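Local coordinates for protein lactococcal phage P2 ORF15 (PDB 2WZP) that probably forms the distal tail protein (Dit) ring of the phage baseplate, joining the tail tube to the host-recognition apparatus, at residues M[66-71]-M[77-82]; M[241-244]-M[250-253]; M[255-260]-M[275-280]. One frame throughout, in Å; residues are numbered along the deposited sequence.

Contact 1: residues M[66-71]-M[77-82]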
loop_
_atom_site.group_PDB
_atom_site.type_symbol
_atom_site.label_atom_id
_atom_site.label_comp_id
_atom_site.label_asym_id
_atom_site.label_seq_id
_atom_site.Cartn_x
_atom_site.Cartn_y
_atom_site.Cartn_z
ATOM N N SER M 66 6.262 16.970 -26.003
ATOM C CA SER M 66 6.071 17.270 -27.397
ATOM C C SER M 66 5.035 16.333 -28.013
ATOM O O SER M 66 4.865 15.191 -27.577
ATOM C CB SER M 66 7.392 17.176 -28.137
ATOM O OG SER M 66 7.267 17.794 -29.405
ATOM N N THR M 67 4.314 16.833 -29.003
ATOM C CA THR M 67 3.373 16.029 -29.774
ATOM C C THR M 67 3.562 16.321 -31.225
ATOM O O THR M 67 3.838 17.469 -31.588
ATOM C CB THR M 67 1.925 16.214 -29.339
ATOM O OG1 THR M 67 1.168 15.150 -29.941
ATOM C CG2 THR M 67 1.332 17.578 -29.744
ATOM N N ASN M 68 3.427 15.293 -32.061
ATOM C CA ASN M 68 3.499 15.485 -33.510
ATOM C C ASN M 68 2.196 15.043 -34.135
ATOM O O ASN M 68 2.130 14.888 -35.361
ATOM C CB ASN M 68 4.683 14.750 -34.124
ATOM C CG ASN M 68 5.972 15.446 -33.871
ATOM O OD1 ASN M 68 6.476 16.164 -34.739
ATOM N ND2 ASN M 68 6.529 15.242 -32.674
ATOM N N ASN M 69 1.168 14.810 -33.281
ATOM C CA ASN M 69 -0.178 14.388 -33.680
ATOM C C ASN M 69 -0.103 13.217 -34.651
ATOM O O ASN M 69 -0.724 13.245 -35.725
ATOM C CB ASN M 69 -0.966 15.562 -34.308
ATOM C CG ASN M 69 -1.228 16.681 -33.350
ATOM O OD1 ASN M 69 -2.038 16.543 -32.433
ATOM N ND2 ASN M 69 -0.471 17.773 -33.486
ATOM N N ILE M 70 0.734 12.223 -34.305
ATOM C CA ILE M 70 0.963 11.058 -35.131
ATOM C C ILE M 70 -0.226 10.133 -35.078
ATOM O O ILE M 70 -0.757 9.837 -34.019
ATOM C CB ILE M 70 2.315 10.352 -34.809
ATOM C CG1 ILE M 70 3.525 11.268 -35.083
ATOM C CG2 ILE M 70 2.497 9.021 -35.565
ATOM C CD1 ILE M 70 4.774 10.838 -34.324
ATOM N N TRP M 71 -0.625 9.676 -36.255
ATOM C CA TRP M 71 -1.696 8.728 -36.444
ATOM C C TRP M 71 -1.078 7.484 -37.016
ATOM O O TRP M 71 -0.377 7.566 -38.022
ATOM C CB TRP M 71 -2.708 9.282 -37.449
ATOM C CG TRP M 71 -3.851 8.343 -37.706
ATOM C CD1 TRP M 71 -3.957 7.411 -38.711
ATOM C CD2 TRP M 71 -5.011 8.176 -36.880
ATOM N NE1 TRP M 71 -5.131 6.702 -38.578
ATOM C CE2 TRP M 71 -5.795 7.145 -37.459
ATOM C CE3 TRP M 71 -5.481 8.825 -35.725
ATOM C CZ2 TRP M 71 -7.015 6.745 -36.920
ATOM C CZ3 TRP M 71 -6.692 8.428 -35.188
ATOM C CH2 TRP M 71 -7.439 7.386 -35.773
ATOM N N GLY M 77 3.119 5.574 -39.215
ATOM C CA GLY M 77 2.881 6.879 -38.602
ATOM C C GLY M 77 2.700 8.000 -39.599
ATOM O O GLY M 77 3.469 8.147 -40.545
ATOM N N VAL M 78 1.660 8.782 -39.409
ATOM C CA VAL M 78 1.360 9.933 -40.252
ATOM C C VAL M 78 1.524 11.120 -39.336
ATOM O O VAL M 78 0.762 11.277 -38.386
ATOM C CB VAL M 78 -0.051 9.839 -40.869
ATOM C CG1 VAL M 78 -0.310 11.006 -41.810
ATOM C CG2 VAL M 78 -0.266 8.487 -41.561
ATOM N N MET M 79 2.569 11.905 -39.573
ATOM C CA MET M 79 2.927 13.062 -38.742
ATOM C C MET M 79 2.082 14.276 -39.034
ATOM O O MET M 79 1.751 14.540 -40.194
ATOM C CB MET M 79 4.391 13.419 -38.908
ATOM C CG MET M 79 5.314 12.269 -38.635
ATOM S SD MET M 79 7.038 12.818 -38.654
ATOM C CE MET M 79 7.128 13.657 -37.013
ATOM N N GLY M 80 1.719 14.986 -37.974
ATOM C CA GLY M 80 0.907 16.187 -38.053
ATOM C C GLY M 80 1.720 17.356 -37.579
ATOM O O GLY M 80 2.946 17.399 -37.783
ATOM N N THR M 81 1.048 18.296 -36.911
ATOM C CA THR M 81 1.788 19.455 -36.441
ATOM C C THR M 81 2.513 19.135 -35.150
ATOM O O THR M 81 1.967 18.472 -34.267
ATOM C CB THR M 81 0.975 20.803 -36.457
ATOM O OG1 THR M 81 0.532 21.163 -35.147
ATOM C CG2 THR M 81 -0.179 20.801 -37.409
ATOM N N ARG M 82 3.751 19.609 -35.064
ATOM C CA ARG M 82 4.593 19.471 -33.895
ATOM C C ARG M 82 4.308 20.633 -32.939
ATOM O O ARG M 82 4.165 21.787 -33.359
ATOM C CB ARG M 82 6.051 19.337 -34.331
ATOM C CG ARG M 82 7.053 20.101 -33.523
ATOM C CD ARG M 82 7.908 19.253 -32.633
ATOM N NE ARG M 82 8.821 20.159 -31.954
ATOM C CZ ARG M 82 10.117 20.276 -32.226
ATOM N NH1 ARG M 82 10.856 21.177 -31.586
ATOM N NH2 ARG M 82 10.693 19.476 -33.124
HETATM O O HOH W 1 5.948 16.899 -37.461
#
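Trp71 and Val78 form an antiparallel hydrogen-bonded pair: Trp71 N gives a bond of 3.0 Å to Val78 O, and Val78 N returns one of 2.7 Å to Trp71 O. From there 66-71 and 77-82 run back alongside each other, 145° apart in direction, as extended but irregular chain held by Gly80 N on Asn68 O at 2.6 Å. Asn69 takes a left-handed backbone conformation, and its ND2 reaches Thr81 O in a weak bond. The Asn68 side chain lies alongside those of Met79 and Arg82. Its OD1 meets Met79 CE at 3.4 Å and Arg82 CB at 3.2 Å, while a water donates to both Asn68 OD1 and Gly80 O. With chi3 at 76°, the Met79 chain bends, which brings CE to the asparagine, whereas its CG packs beside Ile70 CG1 at 4.1 Å. In a second subunit, Asn273 grips the backbone through Met79 N and Gly77 O, and Ile160 and Ile161 cover Ile70 and Met79. This long beta hairpin with a loosely paired stem projects from the N-terminal domain onto another copy, consistent with an arm that links neighbouring subunits in the Dit ring.

Contact 2: residues M[241-244]-M[250-253]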
loop_
_atom_site.group_PDB
_atom_site.type_symbol
_atom_site.label_atom_id
_atom_site.label_comp_id
_atom_site.label_asym_id
_atom_site.label_seq_id
_atom_site.Cartn_x
_atom_site.Cartn_y
_atom_site.Cartn_z
ATOM N N GLY M 241 9.616 51.698 -40.324
ATOM C CA GLY M 241 9.511 50.486 -39.542
ATOM C C GLY M 241 10.641 49.554 -39.873
ATOM O O GLY M 241 11.742 50.006 -40.182
ATOM N N VAL M 242 10.359 48.252 -39.849
ATOM C CA VAL M 242 11.308 47.170 -40.120
ATOM C C VAL M 242 10.647 46.072 -40.953
ATOM O O VAL M 242 9.444 45.853 -40.828
ATOM C CB VAL M 242 11.891 46.566 -38.803
ATOM C CG1 VAL M 242 12.772 47.574 -38.066
ATOM C CG2 VAL M 242 10.789 46.023 -37.880
ATOM N N ARG M 243 11.436 45.365 -41.781
ATOM C CA ARG M 243 10.954 44.210 -42.550
ATOM C C ARG M 243 11.805 42.977 -42.315
ATOM O O ARG M 243 12.997 43.096 -42.009
ATOM C CB ARG M 243 10.779 44.502 -44.038
ATOM C CG ARG M 243 12.059 44.666 -44.833
ATOM C CD ARG M 243 11.662 45.048 -46.225
ATOM N NE ARG M 243 12.769 44.929 -47.161
ATOM C CZ ARG M 243 12.693 44.343 -48.344
ATOM N NH1 ARG M 243 11.553 43.793 -48.750
ATOM N NH2 ARG M 243 13.749 44.303 -49.137
ATOM N N PHE M 244 11.191 41.793 -42.458
ATOM C CA PHE M 244 11.850 40.523 -42.217
ATOM C C PHE M 244 11.857 39.740 -43.486
ATOM O O PHE M 244 10.827 39.618 -44.146
ATOM C CB PHE M 244 11.138 39.741 -41.097
ATOM C CG PHE M 244 11.338 40.344 -39.727
ATOM C CD1 PHE M 244 12.370 39.908 -38.905
ATOM C CD2 PHE M 244 10.505 41.359 -39.267
ATOM C CE1 PHE M 244 12.575 40.490 -37.654
ATOM C CE2 PHE M 244 10.725 41.956 -38.027
ATOM C CZ PHE M 244 11.759 41.519 -37.227
ATOM N N ASN M 250 13.340 36.730 -49.390
ATOM C CA ASN M 250 11.979 37.184 -49.664
ATOM C C ASN M 250 11.281 37.714 -48.405
ATOM O O ASN M 250 11.370 37.081 -47.351
ATOM C CB ASN M 250 11.162 36.047 -50.278
ATOM C CG ASN M 250 11.535 35.757 -51.707
ATOM O OD1 ASN M 250 11.702 36.654 -52.543
ATOM N ND2 ASN M 250 11.640 34.494 -52.033
ATOM N N GLU M 251 10.578 38.856 -48.502
ATOM C CA GLU M 251 9.889 39.410 -47.339
ATOM C C GLU M 251 8.679 38.565 -46.970
ATOM O O GLU M 251 7.892 38.212 -47.852
ATOM C CB GLU M 251 9.504 40.866 -47.587
ATOM C CG GLU M 251 8.792 41.526 -46.431
ATOM C CD GLU M 251 8.240 42.886 -46.783
ATOM O OE1 GLU M 251 8.960 43.665 -47.446
ATOM O OE2 GLU M 251 7.092 43.181 -46.381
ATOM N N TYR M 252 8.554 38.215 -45.679
ATOM C CA TYR M 252 7.447 37.384 -45.202
ATOM C C TYR M 252 6.583 38.086 -44.134
ATOM O O TYR M 252 5.488 37.609 -43.844
ATOM C CB TYR M 252 7.955 35.999 -44.720
ATOM C CG TYR M 252 8.855 36.073 -43.503
ATOM C CD1 TYR M 252 8.326 36.012 -42.215
ATOM C CD2 TYR M 252 10.229 36.241 -43.636
ATOM C CE1 TYR M 252 9.144 36.120 -41.089
ATOM C CE2 TYR M 252 11.057 36.331 -42.519
ATOM C CZ TYR M 252 10.509 36.278 -41.246
ATOM O OH TYR M 252 11.310 36.397 -40.137
ATOM N N THR M 253 7.101 39.174 -43.526
ATOM C CA THR M 253 6.449 40.010 -42.500
ATOM C C THR M 253 7.194 41.350 -42.336
ATOM O O THR M 253 8.386 41.448 -42.677
ATOM C CB THR M 253 6.227 39.263 -41.154
ATOM O OG1 THR M 253 5.144 39.882 -40.467
ATOM C CG2 THR M 253 7.458 39.263 -40.237
#
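Charge pairing joins Arg243 to Glu251, whose side chains cross at about a right angle. Arg243 NH1 donates to Glu251 OE1 at 2.9 Å; the oxygen lies in the guanidinium plane and accepts through its anti lone pair, with the carboxylate turned 82° to the guanidinium. Arg296 makes a second salt bridge to OE1 and Glu308 takes Arg243 NE, so the ions form a network across the sheet surface. Two backbone bonds centre on Phe244: its N donates to Thr253 O at 2.8 Å, and its O accepts from Tyr252 N at 3.1 Å. Among the apolar contacts, Phe244 CB rests against Tyr252 CZ at 3.5 Å, and Thr253 CG2 lies beside Phe244 CD2 at 3.8 Å. With CG of Tyr252 wedged between the two backbone arms, chi1 65°, that ring swings back against the CB and carbonyl of Phe244, and its OH is bonded to Glu303 N. Trp218, Ile220 and Met307 pack on Phe244. Tyr252 and Thr253 together stand opposite the single residue Phe244, and with Tyr252 psi at -16° this is a classic beta bulge, kinking the second strand of the hairpin formed by 240-246 and 251-257.

Contact 3: residues M[255-260]-M[275-280]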
loop_
_atom_site.group_PDB
_atom_site.type_symbol
_atom_site.label_atom_id
_atom_site.label_comp_id
_atom_site.label_asym_id
_atom_site.label_seq_id
_atom_site.Cartn_x
_atom_site.Cartn_y
_atom_site.Cartn_z
ATOM N N ILE M 255 6.675 45.362 -39.773
ATOM C CA ILE M 255 5.967 46.251 -38.846
ATOM C C ILE M 255 6.322 47.651 -39.351
ATOM O O ILE M 255 7.432 48.103 -39.115
ATOM C CB ILE M 255 6.404 45.991 -37.372
ATOM C CG1 ILE M 255 6.172 44.511 -36.982
ATOM C CG2 ILE M 255 5.686 46.940 -36.412
ATOM C CD1 ILE M 255 7.073 43.991 -35.922
ATOM N N VAL M 256 5.421 48.268 -40.159
ATOM C CA VAL M 256 5.605 49.568 -40.825
ATOM C C VAL M 256 4.456 50.508 -40.430
ATOM O O VAL M 256 3.304 50.071 -40.342
ATOM C CB VAL M 256 5.712 49.403 -42.379
ATOM C CG1 VAL M 256 6.080 50.709 -43.063
ATOM C CG2 VAL M 256 6.711 48.325 -42.762
ATOM N N PHE M 257 4.773 51.804 -40.251
ATOM C CA PHE M 257 3.817 52.826 -39.845
ATOM C C PHE M 257 3.854 54.048 -40.747
ATOM O O PHE M 257 4.920 54.438 -41.211
ATOM C CB PHE M 257 4.164 53.306 -38.414
ATOM C CG PHE M 257 4.257 52.201 -37.386
ATOM C CD1 PHE M 257 3.113 51.721 -36.749
ATOM C CD2 PHE M 257 5.491 51.634 -37.056
ATOM C CE1 PHE M 257 3.202 50.698 -35.817
ATOM C CE2 PHE M 257 5.572 50.606 -36.111
ATOM C CZ PHE M 257 4.432 50.162 -35.491
ATOM N N LYS M 258 2.697 54.720 -40.889
ATOM C CA LYS M 258 2.570 55.996 -41.578
ATOM C C LYS M 258 1.791 56.952 -40.688
ATOM O O LYS M 258 0.558 56.958 -40.683
ATOM C CB LYS M 258 1.975 55.878 -42.995
ATOM C CG LYS M 258 2.000 57.196 -43.783
ATOM C CD LYS M 258 3.411 57.846 -43.891
ATOM C CE LYS M 258 3.326 59.215 -44.499
ATOM N NZ LYS M 258 2.979 60.260 -43.499
ATOM N N THR M 259 2.541 57.757 -39.926
ATOM C CA THR M 259 2.022 58.770 -39.005
ATOM C C THR M 259 1.746 60.100 -39.689
ATOM O O THR M 259 2.412 60.451 -40.657
ATOM C CB THR M 259 2.966 58.940 -37.813
ATOM O OG1 THR M 259 4.269 59.279 -38.287
ATOM C CG2 THR M 259 3.061 57.695 -36.974
ATOM N N GLU M 260 0.766 60.844 -39.178
ATOM C CA GLU M 260 0.421 62.168 -39.672
ATOM C C GLU M 260 1.555 63.159 -39.346
ATOM O O GLU M 260 1.914 63.977 -40.196
ATOM C CB GLU M 260 -0.898 62.636 -39.038
ATOM C CG GLU M 260 -1.716 63.552 -39.941
ATOM C CD GLU M 260 -2.307 62.868 -41.163
ATOM O OE1 GLU M 260 -3.421 62.307 -41.039
ATOM O OE2 GLU M 260 -1.645 62.857 -42.229
ATOM N N GLU M 275 2.278 43.746 -25.677
ATOM C CA GLU M 275 2.373 44.151 -27.081
ATOM C C GLU M 275 2.126 45.648 -27.189
ATOM O O GLU M 275 1.087 46.125 -26.741
ATOM C CB GLU M 275 1.386 43.313 -27.932
ATOM C CG GLU M 275 1.603 43.406 -29.427
ATOM C CD GLU M 275 0.716 42.545 -30.300
ATOM O OE1 GLU M 275 1.039 42.418 -31.503
ATOM O OE2 GLU M 275 -0.299 42.009 -29.800
ATOM N N THR M 276 3.098 46.387 -27.744
ATOM C CA THR M 276 3.122 47.852 -27.843
ATOM C C THR M 276 3.653 48.314 -29.204
ATOM O O THR M 276 4.669 47.798 -29.675
ATOM C CB THR M 276 4.071 48.414 -26.754
ATOM O OG1 THR M 276 3.737 47.884 -25.476
ATOM C CG2 THR M 276 4.075 49.901 -26.695
ATOM N N TYR M 277 2.976 49.320 -29.809
ATOM C CA TYR M 277 3.401 50.013 -31.028
ATOM C C TYR M 277 3.112 51.504 -30.750
ATOM O O TYR M 277 1.995 51.985 -30.962
ATOM C CB TYR M 277 2.690 49.473 -32.284
ATOM C CG TYR M 277 2.776 47.969 -32.401
ATOM C CD1 TYR M 277 3.928 47.352 -32.879
ATOM C CD2 TYR M 277 1.723 47.159 -31.990
ATOM C CE1 TYR M 277 4.029 45.963 -32.949
ATOM C CE2 TYR M 277 1.800 45.772 -32.087
ATOM C CZ TYR M 277 2.961 45.176 -32.546
ATOM O OH TYR M 277 3.041 43.804 -32.603
ATOM N N GLN M 278 4.072 52.203 -30.164
ATOM C CA GLN M 278 3.780 53.562 -29.795
ATOM C C GLN M 278 4.839 54.568 -30.266
ATOM O O GLN M 278 6.025 54.311 -30.128
ATOM C CB GLN M 278 3.491 53.666 -28.267
ATOM C CG GLN M 278 4.731 53.373 -27.434
ATOM C CD GLN M 278 4.667 53.534 -25.945
ATOM O OE1 GLN M 278 5.676 53.278 -25.260
ATOM N NE2 GLN M 278 3.529 53.978 -25.407
ATOM N N GLY M 279 4.386 55.695 -30.808
ATOM C CA GLY M 279 5.259 56.771 -31.235
ATOM C C GLY M 279 5.454 57.794 -30.127
ATOM O O GLY M 279 4.519 58.091 -29.368
ATOM N N TRP M 280 6.683 58.321 -30.001
ATOM C CA TRP M 280 6.994 59.306 -28.956
ATOM C C TRP M 280 7.403 60.646 -29.549
ATOM O O TRP M 280 8.271 60.699 -30.429
ATOM C CB TRP M 280 8.063 58.789 -27.981
ATOM C CG TRP M 280 7.572 57.723 -27.052
ATOM C CD1 TRP M 280 7.534 56.383 -27.287
ATOM C CD2 TRP M 280 7.160 57.903 -25.695
ATOM N NE1 TRP M 280 7.114 55.716 -26.157
ATOM C CE2 TRP M 280 6.829 56.630 -25.183
ATOM C CE3 TRP M 280 7.029 59.024 -24.858
ATOM C CZ2 TRP M 280 6.362 56.449 -23.879
ATOM C CZ3 TRP M 280 6.560 58.847 -23.566
ATOM C CH2 TRP M 280 6.205 57.576 -23.098
#
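Tyr277 meets Phe257 and Ile255 through carbon alone, and no hydrogen bond crosses between the segments. Phe257 CZ touches Tyr277 CB at 3.7 Å, and Tyr277 CD1 comes up to the edge of the phenylalanine ring, in its plane. Further out along the tyrosine, Ile255 CG2 packs on Tyr277 CE1 at 4.0 Å. The Ile255 and Phe257 side chains both cross Tyr277 at about a right angle, and all three residues are buried. The nearest CA atoms, those of Ile255 and Tyr277, are 9.0 Å apart, a separation bridged by side chains rather than backbone pairing: strand 251-257 belongs to one antiparallel sheet and strand 276-281 to another, packed against it as in the beta-sandwich, galectin-like C-terminal domain of Dit proteins. Tyr277 has CG beside its backbone N (chi1 -51°), which directs the ring along the interface to a polar end. There Tyr277 OH donates at 2.7 Å to Glu275 OE1, which accepts through its anti lone pair, and also bonds to Tyr297 OH. In the next layer, Met292 and Ile268 pack on both Phe257 and Tyr277, with Ile266 added on Phe257. Outside the two segments, Glu275 OE2 pairs with a basic side chain from the chain of another protein.

Contacts 2 and 3 share strand 251-257 and lie 16 Å apart between centres. They are joined directly by Val242 O and Ile255 N, 3.0 Å apart in a probable backbone hydrogen bond. The strand that pairs with 240-246 in contact 2 runs on into contact 3, where it faces the other sheet. Contact 1 lies in the N-terminal region of the protein and stands apart: its centre is 30 Å from that of contact 2 and 39 Å from that of contact 3, with nearest atoms about 17 and 21 Å away. Contact 1 meets a second Dit subunit and a chain of another protein, contact 3 chains of other proteins; no other chain touches the segments of contact 2.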